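Local atomic coordinates of mannitol dehydrogenase (Pseudomonas fluorescens, PDB entry 1LJ8), a protein that binds NAD and probably catalyses the NAD-dependent oxidation of mannitol at its second carbon, as a long-chain dehydrogenase. Residues R73-G78 and D251-V256; F311-R316 and G480-L485; V339-A344 and D396-E401. One frame throughout, in Å; residues are numbered along the deposited sequence.

Following the chain from the N terminus, interaction 1 comes first: it closes a loop of 172 residues within the Rossmann domain, bringing the stretch ahead of strand 256-258 back against helix 69-77. Interactions 2 and 3 follow, after that loop is complete. Residues 311-316 open interaction 2, which closes only at 480-485 and so spans much of the largely helical C-terminal part, joining the end of helix 289-313 to helix 463-488. Interaction 3 (339-344 with 396-401) opens and closes within that span and ties two interhelical loops; its nearest atoms lie about 8 Å from interaction 2. Interactions 1 and 3 fall on opposite sides of the chain's centre.

Interaction 1. Residues R73-G78 and D251-V256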
ATOM      1  N   ARG A  73      -1.683  13.077  13.225  1.00 12.94           N
ATOM      2  CA  ARG A  73      -1.774  14.519  13.155  1.00 10.98           C
ATOM      3  C   ARG A  73      -1.137  15.156  14.403  1.00 13.13           C
ATOM      4  O   ARG A  73      -0.353  16.093  14.290  1.00 13.05           O
ATOM      5  CB  ARG A  73      -3.283  14.913  13.024  1.00 10.78           C
ATOM      6  CG  ARG A  73      -3.551  16.382  12.642  1.00 11.05           C
ATOM      7  CD  ARG A  73      -3.393  17.361  13.857  1.00 12.26           C
ATOM      8  NE  ARG A  73      -4.150  16.923  15.043  1.00 13.06           N
ATOM      9  CZ  ARG A  73      -5.457  17.121  15.215  1.00 15.52           C
ATOM     10  NH1 ARG A  73      -6.175  17.760  14.284  1.00 14.83           N
ATOM     11  NH2 ARG A  73      -6.069  16.667  16.316  1.00 14.52           N
ATOM     12  N   ASP A  74      -1.495  14.651  15.589  1.00 13.23           N
ATOM     13  CA  ASP A  74      -0.964  15.214  16.827  1.00 13.35           C
ATOM     14  C   ASP A  74       0.554  15.053  16.912  1.00 13.29           C
ATOM     15  O   ASP A  74       1.251  16.001  17.269  1.00 13.63           O
ATOM     16  CB  ASP A  74      -1.603  14.546  18.047  1.00 15.65           C
ATOM     17  CG  ASP A  74      -3.086  14.907  18.220  1.00 17.04           C
ATOM     18  OD1 ASP A  74      -3.560  15.855  17.574  1.00 15.36           O
ATOM     19  OD2 ASP A  74      -3.745  14.232  19.045  1.00 17.70           O
ATOM     20  N   ASP A  75       1.060  13.881  16.524  1.00 13.32           N
ATOM     21  CA  ASP A  75       2.500  13.623  16.597  1.00 14.35           C
ATOM     22  C   ASP A  75       3.233  14.554  15.652  1.00 15.63           C
ATOM     23  O   ASP A  75       4.282  15.121  16.025  1.00 15.87           O
ATOM     24  CB  ASP A  75       2.846  12.164  16.242  1.00 15.73           C
ATOM     25  CG  ASP A  75       2.506  11.162  17.380  1.00 17.69           C
ATOM     26  OD1 ASP A  75       2.253  11.578  18.527  1.00 17.54           O
ATOM     27  OD2 ASP A  75       2.516   9.949  17.101  1.00 17.63           O
ATOM     28  N   LEU A  76       2.714  14.708  14.425  1.00 14.45           N
ATOM     29  CA  LEU A  76       3.379  15.592  13.487  1.00 14.07           C
ATOM     30  C   LEU A  76       3.232  17.067  13.927  1.00 14.34           C
ATOM     31  O   LEU A  76       4.195  17.828  13.860  1.00 14.94           O
ATOM     32  CB  LEU A  76       2.820  15.433  12.057  1.00 14.60           C
ATOM     33  CG  LEU A  76       3.127  14.116  11.356  1.00 15.28           C
ATOM     34  CD1 LEU A  76       2.422  14.106  10.001  1.00 16.56           C
ATOM     35  CD2 LEU A  76       4.644  13.947  11.199  1.00 19.37           C
ATOM     36  N   ALA A  77       2.033  17.470  14.361  1.00 13.76           N
ATOM     37  CA  ALA A  77       1.832  18.871  14.767  1.00 14.00           C
ATOM     38  C   ALA A  77       2.768  19.236  15.908  1.00 14.27           C
ATOM     39  O   ALA A  77       3.230  20.375  15.983  1.00 13.76           O
ATOM     40  CB  ALA A  77       0.394  19.115  15.179  1.00 13.43           C
ATOM     41  N   GLY A  78       3.061  18.277  16.786  1.00 15.44           N
ATOM     42  CA  GLY A  78       3.969  18.572  17.891  1.00 15.98           C
ATOM     43  C   GLY A  78       5.413  18.748  17.432  1.00 15.36           C
ATOM     44  O   GLY A  78       6.298  19.127  18.212  1.00 15.28           O
ATOM     45  N   ASP A 251      14.769  12.649  19.077  1.00 16.01           N
ATOM     46  CA  ASP A 251      13.605  12.119  19.772  1.00 16.59           C
ATOM     47  C   ASP A 251      12.483  12.514  18.827  1.00 13.61           C
ATOM     48  O   ASP A 251      12.070  13.667  18.786  1.00 13.86           O
ATOM     49  CB  ASP A 251      13.429  12.777  21.148  1.00 19.24           C
ATOM     50  CG  ASP A 251      14.581  12.459  22.097  1.00 26.50           C
ATOM     51  OD1 ASP A 251      14.856  11.254  22.282  1.00 29.02           O
ATOM     52  OD2 ASP A 251      15.210  13.414  22.664  1.00 30.87           O
ATOM     53  N   ASP A 252      12.035  11.561  18.011  1.00 11.34           N
ATOM     54  CA  ASP A 252      10.986  11.817  17.028  1.00 11.38           C
ATOM     55  C   ASP A 252       9.773  10.972  17.471  1.00 10.17           C
ATOM     56  O   ASP A 252       9.890   9.763  17.648  1.00 12.92           O
ATOM     57  CB  ASP A 252      11.502  11.386  15.638  1.00 11.28           C
ATOM     58  CG  ASP A 252      10.563  11.776  14.504  1.00 13.77           C
ATOM     59  OD1 ASP A 252       9.343  11.906  14.744  1.00 13.68           O
ATOM     60  OD2 ASP A 252      11.056  11.944  13.374  1.00 13.28           O
ATOM     61  N   ALA A 253       8.598  11.598  17.645  1.00 11.51           N
ATOM     62  CA  ALA A 253       7.444  10.847  18.106  1.00 12.28           C
ATOM     63  C   ALA A 253       7.000   9.868  17.011  1.00 14.52           C
ATOM     64  O   ALA A 253       6.343   8.875  17.318  1.00 13.99           O
ATOM     65  CB  ALA A 253       6.260  11.793  18.433  1.00 12.10           C
ATOM     66  N   TRP A 254       7.321  10.171  15.760  1.00 12.62           N
ATOM     67  CA  TRP A 254       6.844   9.280  14.667  1.00 13.24           C
ATOM     68  C   TRP A 254       7.693   9.406  13.421  1.00 11.93           C
ATOM     69  O   TRP A 254       7.303   9.997  12.405  1.00 12.45           O
ATOM     70  CB  TRP A 254       5.361   9.609  14.339  1.00 13.32           C
ATOM     71  CG  TRP A 254       4.641   8.621  13.409  1.00 14.14           C
ATOM     72  CD1 TRP A 254       4.730   7.258  13.422  1.00 15.09           C
ATOM     73  CD2 TRP A 254       3.769   8.962  12.332  1.00 14.34           C
ATOM     74  NE1 TRP A 254       3.964   6.729  12.391  1.00 15.89           N
ATOM     75  CE2 TRP A 254       3.370   7.762  11.714  1.00 14.76           C
ATOM     76  CE3 TRP A 254       3.299  10.183  11.817  1.00 15.37           C
ATOM     77  CZ2 TRP A 254       2.511   7.742  10.593  1.00 14.76           C
ATOM     78  CZ3 TRP A 254       2.463  10.168  10.708  1.00 15.94           C
ATOM     79  CH2 TRP A 254       2.080   8.954  10.108  1.00 15.07           C
ATOM     80  N   PRO A 255       8.901   8.866  13.493  1.00 12.38           N
ATOM     81  CA  PRO A 255       9.742   8.943  12.299  1.00 11.65           C
ATOM     82  C   PRO A 255       9.210   7.909  11.285  1.00 11.84           C
ATOM     83  O   PRO A 255       8.337   7.105  11.629  1.00 12.43           O
ATOM     84  CB  PRO A 255      11.121   8.541  12.818  1.00 12.35           C
ATOM     85  CG  PRO A 255      10.809   7.537  13.942  1.00 11.32           C
ATOM     86  CD  PRO A 255       9.559   8.177  14.620  1.00 12.38           C
ATOM     87  N   VAL A 256       9.687   7.955  10.047  1.00 11.01           N
ATOM     88  CA  VAL A 256       9.293   6.922   9.067  1.00  9.75           C
ATOM     89  C   VAL A 256      10.584   6.141   8.768  1.00 13.21           C
ATOM     90  O   VAL A 256      11.651   6.744   8.612  1.00 12.89           O
ATOM     91  CB  VAL A 256       8.692   7.491   7.760  1.00 10.52           C
ATOM     92  CG1 VAL A 256       9.722   8.352   6.956  1.00 11.85           C
ATOM     93  CG2 VAL A 256       8.194   6.290   6.864  1.00  9.71           C
TER
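Leu76 meets the indole of Trp254 at its edge, near the ring plane, on the six-membered side: CG of Leu76 lies 4.0 Å from CE3 of Trp254, CD2 approaches the same carbon, and CD1 reaches CZ3. The ring gets there because CG of Trp254 stands anti to the backbone N (chi1 -170°), which carries the indole across to the helix. One residue earlier, Asp75 has its CG beside the backbone N (chi1 -76°), and its carboxylate lies against aliphatic carbon rather than a polar partner of the loop. Its CG is 3.9 Å from CB of Ala253, and its OD2 is 4.0 Å from CB of Trp254, with carboxylate and indole planes 52° apart. The charge is met within the helix, where Lys71 forms a salt bridge to OD2. With an alanine here, Lys71 would probably lose this mate, and a gap would open beside the CB atoms of Ala253 and Trp254. The loop has its own brace, an Asx turn in which Trp254 N donates to OD1 of Asp252 over 2.9 Å. Within this Rossmann domain, helix 69-77 thus packs against the segment leading into edge strand 256-258. Arg39 of helix 36-40 makes a cation-pi contact with Trp254, whose side chain comes to within about 5 Å of the bound NAD, nearest atom to nearest atom, and Leu76 also touches Phe83 of strand 83-87.

Interaction 2. Residues F311-R316 and G480-L485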
ATOM      1  N   PHE A 311       4.494 -16.349   9.610  1.00 14.70           N
ATOM      2  CA  PHE A 311       3.889 -16.047  10.915  1.00 15.52           C
ATOM      3  C   PHE A 311       3.560 -17.368  11.636  1.00 16.78           C
ATOM      4  O   PHE A 311       3.766 -17.507  12.846  1.00 15.25           O
ATOM      5  CB  PHE A 311       2.603 -15.243  10.731  1.00 15.02           C
ATOM      6  CG  PHE A 311       2.407 -14.187  11.786  1.00 17.35           C
ATOM      7  CD1 PHE A 311       3.059 -12.960  11.670  1.00 16.91           C
ATOM      8  CD2 PHE A 311       1.591 -14.429  12.889  1.00 16.77           C
ATOM      9  CE1 PHE A 311       2.899 -11.962  12.673  1.00 18.84           C
ATOM     10  CE2 PHE A 311       1.409 -13.439  13.905  1.00 18.90           C
ATOM     11  CZ  PHE A 311       2.070 -12.209  13.788  1.00 18.49           C
ATOM     12  N   LEU A 312       3.028 -18.327  10.892  1.00 14.53           N
ATOM     13  CA  LEU A 312       2.704 -19.645  11.465  1.00 14.83           C
ATOM     14  C   LEU A 312       3.950 -20.330  12.002  1.00 15.19           C
ATOM     15  O   LEU A 312       3.910 -20.924  13.086  1.00 16.72           O
ATOM     16  CB  LEU A 312       2.073 -20.546  10.384  1.00 11.62           C
ATOM     17  CG  LEU A 312       0.613 -20.206  10.099  1.00 12.08           C
ATOM     18  CD1 LEU A 312       0.231 -20.943   8.804  1.00 14.72           C
ATOM     19  CD2 LEU A 312      -0.352 -20.611  11.265  1.00 14.92           C
ATOM     20  N   LYS A 313       5.045 -20.246  11.263  1.00 15.14           N
ATOM     21  CA  LYS A 313       6.296 -20.869  11.673  1.00 17.51           C
ATOM     22  C   LYS A 313       6.851 -20.180  12.929  1.00 18.91           C
ATOM     23  O   LYS A 313       7.654 -20.772  13.674  1.00 19.26           O
ATOM     24  CB  LYS A 313       7.295 -20.806  10.532  1.00 18.01           C
ATOM     25  CG  LYS A 313       8.639 -21.458  10.818  1.00 19.54           C
ATOM     26  CD  LYS A 313       8.503 -22.967  11.212  1.00 17.68           C
ATOM     27  CE  LYS A 313       9.877 -23.540  11.601  1.00 18.97           C
ATOM     28  NZ  LYS A 313       9.769 -25.008  11.957  1.00 15.70           N
ATOM     29  N   GLY A 314       6.386 -18.960  13.186  1.00 18.74           N
ATOM     30  CA  GLY A 314       6.865 -18.231  14.357  1.00 18.98           C
ATOM     31  C   GLY A 314       7.784 -17.067  13.990  1.00 20.61           C
ATOM     32  O   GLY A 314       8.242 -16.329  14.890  1.00 23.36           O
ATOM     33  N   TYR A 315       8.082 -16.872  12.710  1.00 18.67           N
ATOM     34  CA  TYR A 315       8.942 -15.737  12.332  1.00 19.41           C
ATOM     35  C   TYR A 315       8.122 -14.472  12.504  1.00 18.62           C
ATOM     36  O   TYR A 315       6.868 -14.523  12.501  1.00 18.22           O
ATOM     37  CB  TYR A 315       9.393 -15.839  10.877  1.00 20.59           C
ATOM     38  CG  TYR A 315      10.237 -17.051  10.572  1.00 20.63           C
ATOM     39  CD1 TYR A 315      10.058 -17.773   9.394  1.00 20.66           C
ATOM     40  CD2 TYR A 315      11.253 -17.448  11.440  1.00 22.56           C
ATOM     41  CE1 TYR A 315      10.871 -18.866   9.085  1.00 20.13           C
ATOM     42  CE2 TYR A 315      12.076 -18.544  11.146  1.00 22.55           C
ATOM     43  CZ  TYR A 315      11.873 -19.247   9.975  1.00 23.11           C
ATOM     44  OH  TYR A 315      12.642 -20.371   9.738  1.00 22.45           O
ATOM     45  N   ARG A 316       8.810 -13.338  12.680  1.00 17.89           N
ATOM     46  CA  ARG A 316       8.080 -12.067  12.836  1.00 16.74           C
ATOM     47  C   ARG A 316       8.586 -10.963  11.905  1.00 14.53           C
ATOM     48  O   ARG A 316       7.971  -9.894  11.818  1.00 15.22           O
ATOM     49  CB  ARG A 316       8.111 -11.605  14.314  1.00 18.42           C
ATOM     50  CG  ARG A 316       7.154 -12.417  15.237  1.00 20.53           C
ATOM     51  CD  ARG A 316       5.690 -12.318  14.824  1.00 21.63           C
ATOM     52  NE  ARG A 316       4.727 -13.030  15.702  1.00 24.80           N
ATOM     53  CZ  ARG A 316       4.335 -14.301  15.558  1.00 25.57           C
ATOM     54  NH1 ARG A 316       4.817 -15.050  14.572  1.00 22.75           N
ATOM     55  NH2 ARG A 316       3.411 -14.804  16.375  1.00 25.75           N
ATOM     56  N   GLY A 480       2.951 -29.246   9.979  1.00 16.94           N
ATOM     57  CA  GLY A 480       3.695 -28.009  10.135  1.00 16.87           C
ATOM     58  C   GLY A 480       4.191 -27.382   8.828  1.00 17.02           C
ATOM     59  O   GLY A 480       4.292 -28.012   7.771  1.00 16.90           O
ATOM     60  N   VAL A 481       4.522 -26.099   8.910  1.00 14.03           N
ATOM     61  CA  VAL A 481       5.018 -25.343   7.760  1.00 14.03           C
ATOM     62  C   VAL A 481       6.286 -25.960   7.137  1.00 15.42           C
ATOM     63  O   VAL A 481       6.353 -26.160   5.921  1.00 16.03           O
ATOM     64  CB  VAL A 481       5.358 -23.879   8.207  1.00 14.24           C
ATOM     65  CG1 VAL A 481       6.086 -23.109   7.088  1.00 13.79           C
ATOM     66  CG2 VAL A 481       4.081 -23.163   8.653  1.00 13.08           C
ATOM     67  N   THR A 482       7.284 -26.266   7.972  1.00 14.42           N
ATOM     68  CA  THR A 482       8.545 -26.758   7.446  1.00 15.35           C
ATOM     69  C   THR A 482       8.410 -28.054   6.648  1.00 15.42           C
ATOM     70  O   THR A 482       8.896 -28.162   5.533  1.00 14.48           O
ATOM     71  CB  THR A 482       9.573 -26.940   8.576  1.00 17.63           C
ATOM     72  OG1 THR A 482       9.846 -25.639   9.140  1.00 19.15           O
ATOM     73  CG2 THR A 482      10.905 -27.545   8.029  1.00 16.59           C
ATOM     74  N   THR A 483       7.735 -29.026   7.225  1.00 15.71           N
ATOM     75  CA  THR A 483       7.570 -30.299   6.520  1.00 18.63           C
ATOM     76  C   THR A 483       6.714 -30.107   5.267  1.00 17.98           C
ATOM     77  O   THR A 483       6.982 -30.681   4.223  1.00 18.70           O
ATOM     78  CB  THR A 483       6.954 -31.324   7.484  1.00 21.32           C
ATOM     79  OG1 THR A 483       7.961 -31.698   8.448  1.00 23.25           O
ATOM     80  CG2 THR A 483       6.475 -32.561   6.738  1.00 21.20           C
ATOM     81  N   THR A 484       5.688 -29.269   5.351  1.00 17.53           N
ATOM     82  CA  THR A 484       4.848 -29.030   4.171  1.00 17.64           C
ATOM     83  C   THR A 484       5.683 -28.437   3.023  1.00 18.14           C
ATOM     84  O   THR A 484       5.536 -28.831   1.867  1.00 16.59           O
ATOM     85  CB  THR A 484       3.700 -28.097   4.547  1.00 16.71           C
ATOM     86  OG1 THR A 484       2.880 -28.757   5.521  1.00 17.63           O
ATOM     87  CG2 THR A 484       2.861 -27.720   3.338  1.00 15.59           C
ATOM     88  N   LEU A 485       6.540 -27.456   3.328  1.00 18.52           N
ATOM     89  CA  LEU A 485       7.373 -26.849   2.299  1.00 18.15           C
ATOM     90  C   LEU A 485       8.344 -27.875   1.749  1.00 19.52           C
ATOM     91  O   LEU A 485       8.573 -27.907   0.560  1.00 18.96           O
ATOM     92  CB  LEU A 485       8.179 -25.633   2.823  1.00 17.95           C
ATOM     93  CG  LEU A 485       7.314 -24.362   2.980  1.00 17.30           C
ATOM     94  CD1 LEU A 485       8.155 -23.241   3.610  1.00 18.36           C
ATOM     95  CD2 LEU A 485       6.766 -23.913   1.629  1.00 17.66           C
TER
HETATM   96  O   HOH W   1       7.183 -26.208  10.864  1.00 17.17           O
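Leu312 and Val481 form the apolar half of this contact between a helix C-terminus and a neighbouring helix: CB of Leu312 rests 3.7 Å from CG2 of Val481. That methyl lies beside its own backbone N and also approaches the backbone N of Lys313, so one valine branch packs against two successive residues. Lys313 supplies the polar half. Its CG is anti to the backbone N (chi1 -178°), and a bend at chi2 (58°) followed by an extended end sends the ammonium across to Thr482. There NZ of Lys313 donates to OG1 of Thr482 over 2.9 Å. A water reinforces the link, accepting from Lys313 NZ at 3.1 Å and from the backbone N of Thr482 at 2.9 Å; the latter serves an amide that has no bond to the preceding turn, where the helix is kinked. Gly314, with positive phi, is the C-prime residue of a Schellman motif that ends the helix. The ring of Tyr315 then receives CG of Lys313 over one face, 3.8 Å above its plane and toward the rim. Beyond it, Arg316 folds back so that NH1 donates to O of Phe311 and O of Tyr315, while NH1 lies 3.6 Å above the plane of the Phe311 ring, over its centre. The contact thus joins the end of helix 289-313 to helix 463-488, with helix 325-339 contributing Leu326 against Thr482 and Phe327 against Val481.

Interaction 3. Residues V339-A344 and D396-E401; sequences VTPNLA and DGRETE
OD1 of Asn342 receives the guanidinium of Arg398 through both terminal nitrogens: a firm bond from NH1 at 2.8 Å, with an N-H...O angle of 159°, and a weak one from NH2 at 3.3 Å. This surface contact joins two interhelical loops of the C-terminal domain: a 3-10 turn at 340-342, and a Schellman motif at Gly397 that ends helix 387-396. Asn342 and Arg398 approach from opposite directions. The amide oxygen lies at the guanidinium edge, near its plane, yet the two flat groups are turned 76° apart, and NH1 is tilted 16° from the carbonyl plane. The Arg398 chain bends at chi3, which turns the guanidinium toward both Asn342 and Asp396. The same NH1 makes a salt bridge to OD2 of Asp396, 2.9 Å away, at that oxygen's anti lone pair. Asn342 and Asp396 therefore share one nitrogen and fix the rotation of the group. Asp396 OD2 also pairs with Arg392, so one carboxylate is shared by two guanidinium groups and probably offsets only part of their charge. The backbone O of Leu337 takes a hydrogen bond from Arg398 NH2, drawing in the end of helix 325-339. Farther on, Glu399 OE1 caps helix 401-413 by accepting from the backbone N of Glu401. Against the guanidinium, the ring of Pro341 adds apolar carbon, its CG lying 3.6 Å from NH2 of Arg398.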
ATOM      1  N   VAL A 339       4.275 -16.977 -11.511  1.00 13.06           N
ATOM      2  CA  VAL A 339       4.030 -15.598 -11.932  1.00 12.89           C
ATOM      3  C   VAL A 339       4.697 -15.177 -13.238  1.00 14.62           C
ATOM      4  O   VAL A 339       4.051 -14.607 -14.102  1.00 14.80           O
ATOM      5  CB  VAL A 339       4.486 -14.586 -10.781  1.00 14.21           C
ATOM      6  CG1 VAL A 339       4.261 -13.119 -11.237  1.00 14.31           C
ATOM      7  CG2 VAL A 339       3.705 -14.920  -9.457  1.00 13.43           C
ATOM      8  N   THR A 340       5.992 -15.454 -13.370  1.00 14.95           N
ATOM      9  CA  THR A 340       6.740 -14.985 -14.539  1.00 15.80           C
ATOM     10  C   THR A 340       6.122 -15.249 -15.895  1.00 16.35           C
ATOM     11  O   THR A 340       6.029 -14.328 -16.725  1.00 15.60           O
ATOM     12  CB  THR A 340       8.233 -15.496 -14.481  1.00 18.03           C
ATOM     13  OG1 THR A 340       8.898 -14.873 -13.367  1.00 16.43           O
ATOM     14  CG2 THR A 340       8.982 -15.103 -15.755  1.00 17.94           C
ATOM     15  N   PRO A 341       5.651 -16.478 -16.147  1.00 16.72           N
ATOM     16  CA  PRO A 341       5.048 -16.757 -17.470  1.00 17.71           C
ATOM     17  C   PRO A 341       3.807 -15.924 -17.773  1.00 18.05           C
ATOM     18  O   PRO A 341       3.340 -15.883 -18.925  1.00 18.09           O
ATOM     19  CB  PRO A 341       4.662 -18.244 -17.393  1.00 18.25           C
ATOM     20  CG  PRO A 341       5.582 -18.836 -16.345  1.00 19.38           C
ATOM     21  CD  PRO A 341       5.633 -17.686 -15.290  1.00 18.50           C
ATOM     22  N   ASN A 342       3.230 -15.302 -16.752  1.00 15.29           N
ATOM     23  CA  ASN A 342       1.991 -14.546 -16.951  1.00 16.43           C
ATOM     24  C   ASN A 342       2.224 -13.059 -17.247  1.00 16.19           C
ATOM     25  O   ASN A 342       1.272 -12.326 -17.588  1.00 18.84           O
ATOM     26  CB  ASN A 342       1.108 -14.582 -15.677  1.00 16.86           C
ATOM     27  CG  ASN A 342       0.915 -15.981 -15.100  1.00 17.60           C
ATOM     28  OD1 ASN A 342       1.152 -16.979 -15.772  1.00 18.81           O
ATOM     29  ND2 ASN A 342       0.473 -16.048 -13.835  1.00 15.84           N
ATOM     30  N   LEU A 343       3.454 -12.611 -17.087  1.00 15.56           N
ATOM     31  CA  LEU A 343       3.767 -11.182 -17.207  1.00 15.29           C
ATOM     32  C   LEU A 343       3.879 -10.617 -18.603  1.00 18.78           C
ATOM     33  O   LEU A 343       4.466 -11.241 -19.489  1.00 17.21           O
ATOM     34  CB  LEU A 343       5.075 -10.877 -16.440  1.00 15.59           C
ATOM     35  CG  LEU A 343       5.010 -11.237 -14.947  1.00 15.00           C
ATOM     36  CD1 LEU A 343       6.376 -10.974 -14.253  1.00 15.99           C
ATOM     37  CD2 LEU A 343       3.899 -10.356 -14.285  1.00 15.67           C
ATOM     38  N   ALA A 344       3.299  -9.430 -18.767  1.00 17.58           N
ATOM     39  CA  ALA A 344       3.368  -8.683 -20.015  1.00 19.90           C
ATOM     40  C   ALA A 344       4.802  -8.202 -20.120  1.00 20.35           C
ATOM     41  O   ALA A 344       5.542  -8.124 -19.128  1.00 20.26           O
ATOM     42  CB  ALA A 344       2.395  -7.502 -19.983  1.00 18.74           C
ATOM     43  N   ASP A 396      -5.111 -21.926 -17.347  1.00 18.74           N
ATOM     44  CA  ASP A 396      -4.126 -22.597 -18.169  1.00 20.37           C
ATOM     45  C   ASP A 396      -4.002 -24.088 -17.879  1.00 20.29           C
ATOM     46  O   ASP A 396      -3.302 -24.788 -18.613  1.00 22.41           O
ATOM     47  CB  ASP A 396      -2.721 -22.004 -17.978  1.00 18.59           C
ATOM     48  CG  ASP A 396      -2.553 -20.626 -18.581  1.00 21.40           C
ATOM     49  OD1 ASP A 396      -3.377 -20.200 -19.433  1.00 22.08           O
ATOM     50  OD2 ASP A 396      -1.564 -19.979 -18.201  1.00 21.20           O
ATOM     51  N   GLY A 397      -4.625 -24.556 -16.796  1.00 20.28           N
ATOM     52  CA  GLY A 397      -4.515 -25.949 -16.418  1.00 20.10           C
ATOM     53  C   GLY A 397      -3.129 -26.195 -15.858  1.00 20.74           C
ATOM     54  O   GLY A 397      -2.639 -27.309 -15.962  1.00 21.63           O
ATOM     55  N   ARG A 398      -2.478 -25.163 -15.302  1.00 19.12           N
ATOM     56  CA  ARG A 398      -1.126 -25.293 -14.712  1.00 18.23           C
ATOM     57  C   ARG A 398      -1.215 -25.649 -13.214  1.00 18.33           C
ATOM     58  O   ARG A 398      -2.265 -25.493 -12.602  1.00 17.70           O
ATOM     59  CB  ARG A 398      -0.325 -23.999 -14.905  1.00 18.92           C
ATOM     60  CG  ARG A 398       0.189 -23.839 -16.355  1.00 20.41           C
ATOM     61  CD  ARG A 398       0.414 -22.388 -16.729  1.00 20.01           C
ATOM     62  NE  ARG A 398       1.457 -21.754 -15.923  1.00 20.50           N
ATOM     63  CZ  ARG A 398       1.475 -20.447 -15.668  1.00 20.52           C
ATOM     64  NH1 ARG A 398       0.504 -19.670 -16.159  1.00 16.62           N
ATOM     65  NH2 ARG A 398       2.457 -19.921 -14.935  1.00 17.56           N
ATOM     66  N   GLU A 399      -0.110 -26.115 -12.646  1.00 16.70           N
ATOM     67  CA  GLU A 399      -0.075 -26.558 -11.234  1.00 18.23           C
ATOM     68  C   GLU A 399      -0.482 -25.416 -10.305  1.00 16.68           C
ATOM     69  O   GLU A 399       0.106 -24.345 -10.403  1.00 18.46           O
ATOM     70  CB  GLU A 399       1.353 -27.010 -10.888  1.00 19.11           C
ATOM     71  CG  GLU A 399       1.660 -27.307  -9.375  1.00 25.34           C
ATOM     72  CD  GLU A 399       0.855 -28.489  -8.752  1.00 30.56           C
ATOM     73  OE1 GLU A 399      -0.328 -28.329  -8.297  1.00 29.34           O
ATOM     74  OE2 GLU A 399       1.427 -29.617  -8.722  1.00 35.85           O
ATOM     75  N   THR A 400      -1.456 -25.633  -9.418  1.00 16.18           N
ATOM     76  CA  THR A 400      -1.849 -24.538  -8.499  1.00 15.48           C
ATOM     77  C   THR A 400      -1.340 -24.710  -7.076  1.00 16.99           C
ATOM     78  O   THR A 400      -1.561 -23.831  -6.235  1.00 16.22           O
ATOM     79  CB  THR A 400      -3.394 -24.391  -8.389  1.00 16.05           C
ATOM     80  OG1 THR A 400      -3.964 -25.576  -7.808  1.00 16.56           O
ATOM     81  CG2 THR A 400      -4.015 -24.138  -9.785  1.00 18.38           C
ATOM     82  N   GLU A 401      -0.665 -25.818  -6.809  1.00 16.39           N
ATOM     83  CA  GLU A 401      -0.259 -26.129  -5.446  1.00 16.92           C
ATOM     84  C   GLU A 401       0.506 -25.066  -4.676  1.00 15.76           C
ATOM     85  O   GLU A 401       0.201 -24.830  -3.498  1.00 16.89           O
ATOM     86  CB  GLU A 401       0.550 -27.421  -5.410  1.00 19.80           C
ATOM     87  CG  GLU A 401       0.361 -28.148  -4.105  1.00 25.15           C
ATOM     88  CD  GLU A 401      -0.622 -29.298  -4.283  1.00 30.24           C
ATOM     89  OE1 GLU A 401      -1.342 -29.326  -5.322  1.00 31.20           O
ATOM     90  OE2 GLU A 401      -0.675 -30.149  -3.393  1.00 30.70           O
TER